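PDB 3IC8: GST N-terminal domain-containing protein from Pseudomonas syringae pv. tomato, which is of unknown function but is probably a glutathione S-transferase-like protein, with a thioredoxin-type N-terminal domain and a GST-type C-terminal domain. Local coordinates for residues A[42-45]-A[46-49]. Sequence-based numbering, arbitrary orientation.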
loop_
_atom_site.group_PDB
_atom_site.type_symbol
_atom_site.label_atom_id
_atom_site.label_comp_id
_atom_site.label_asym_id
_atom_site.label_seq_id
_atom_site.Cartn_x
_atom_site.Cartn_y
_atom_site.Cartn_z
ATOM N N ASP A 42 21.702 -32.376 -13.316
ATOM C CA ASP A 42 21.118 -31.563 -14.349
ATOM C C ASP A 42 21.713 -30.169 -14.367
ATOM O O ASP A 42 21.858 -29.584 -15.406
ATOM C CB ASP A 42 19.602 -31.539 -14.257
ATOM C CG ASP A 42 18.996 -32.899 -14.449
ATOM O OD1 ASP A 42 19.756 -33.865 -14.413
ATOM O OD2 ASP A 42 17.777 -33.013 -14.628
ATOM N N LEU A 43 22.043 -29.622 -13.218
ATOM C CA LEU A 43 22.724 -28.358 -13.190
ATOM C C LEU A 43 24.130 -28.375 -13.747
ATOM O O LEU A 43 24.455 -27.584 -14.589
ATOM C CB LEU A 43 22.749 -27.868 -11.767
ATOM C CG LEU A 43 22.874 -26.399 -11.436
ATOM C CD1 LEU A 43 24.191 -26.139 -10.867
ATOM C CD2 LEU A 43 22.611 -25.520 -12.586
ATOM N N THR A 44 24.952 -29.303 -13.299
ATOM C CA THR A 44 26.318 -29.420 -13.792
ATOM C C THR A 44 26.408 -29.891 -15.221
ATOM O O THR A 44 27.410 -29.743 -15.855
ATOM C CB THR A 44 27.154 -30.310 -12.943
ATOM O OG1 THR A 44 26.487 -31.543 -12.778
ATOM C CG2 THR A 44 27.351 -29.703 -11.610
ATOM N N ALA A 45 25.319 -30.439 -15.713
ATOM C CA ALA A 45 25.233 -30.780 -17.091
ATOM C C ALA A 45 25.363 -29.553 -17.939
ATOM O O ALA A 45 25.992 -29.607 -18.954
ATOM C CB ALA A 45 23.940 -31.432 -17.366
ATOM N N LEU A 46 24.803 -28.443 -17.490
ATOM C CA LEU A 46 25.052 -27.163 -18.113
ATOM C C LEU A 46 26.288 -26.404 -17.661
ATOM O O LEU A 46 27.053 -25.972 -18.453
ATOM C CB LEU A 46 23.839 -26.275 -17.948
ATOM C CG LEU A 46 22.475 -26.885 -18.171
ATOM C CD1 LEU A 46 21.463 -26.033 -17.549
ATOM C CD2 LEU A 46 22.178 -27.056 -19.597
ATOM N N THR A 47 26.470 -26.226 -16.376
ATOM C CA THR A 47 27.601 -25.490 -15.846
ATOM C C THR A 47 28.986 -26.072 -16.020
ATOM O O THR A 47 29.937 -25.346 -16.092
ATOM C CB THR A 47 27.423 -25.161 -14.406
ATOM O OG1 THR A 47 27.386 -26.365 -13.668
ATOM C CG2 THR A 47 26.148 -24.434 -14.214
ATOM N N GLY A 48 29.109 -27.379 -16.067
ATOM C CA GLY A 48 30.413 -27.972 -15.952
ATOM C C GLY A 48 30.862 -28.165 -14.530
ATOM O O GLY A 48 32.002 -28.417 -14.266
ATOM N N GLY A 49 29.932 -28.099 -13.610
ATOM C CA GLY A 49 30.250 -28.236 -12.214
ATOM C C GLY A 49 30.263 -27.030 -11.309
ATOM O O GLY A 49 30.345 -27.200 -10.128
#
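Thr44 and Thr47 both meet the flat peptide group joining Gly48 to Gly49 at its edge, on the side of Gly49 N and CA, one displaced to each side of the plane. From one side comes the methyl CG2 of Thr44, 3.3 Å from Gly49 CA. From the other, Thr47 OG1 accepts a hydrogen bond from Gly49 N at 3.1 Å, bent to 138° at the hydrogen, which makes an ST turn. That oxygen is set between the backbone nitrogen and the carbonyl carbon of its own residue (chi1 64°), close enough to the main chain to accept from two residues on; it also bonds to Tyr50 O. Threonine suits this place by supplying both a polar branch for the turn and a methyl, CG2, lying 4.0 Å from CD2 of the buried Leu43.

Two backbone carbonyls, of Leu43 and Thr44, carry the last turn of the helix. Thr47 N lies in the plane of the Leu43 carbonyl and meets its O at 3.0 Å in a nearly straight bond (173°), whereas Leu46 N bonds only weakly to the same oxygen. Gly48 N reaches Thr44 O at 2.9 Å, but tilted from the carbonyl plane. Gly48 and Gly49 both have positive phi, and their backbone angles would press a side chain against the preceding carbonyl, so glycine fits both places. The buried Leu46 packs its nonpolar side chain against Ile62 of strand 61-63 and Ala235 of helix 228-237, a setting that suits leucine, while Asp42, partly exposed, bonds to Ser228 and forms a salt bridge with Arg292.

The whole is a helix C-terminus with an ST turn, ending helix 41-47, which links strands 28-33 and 55-58 in the thioredoxin-like N-terminal domain of the glutathione S-transferase fold.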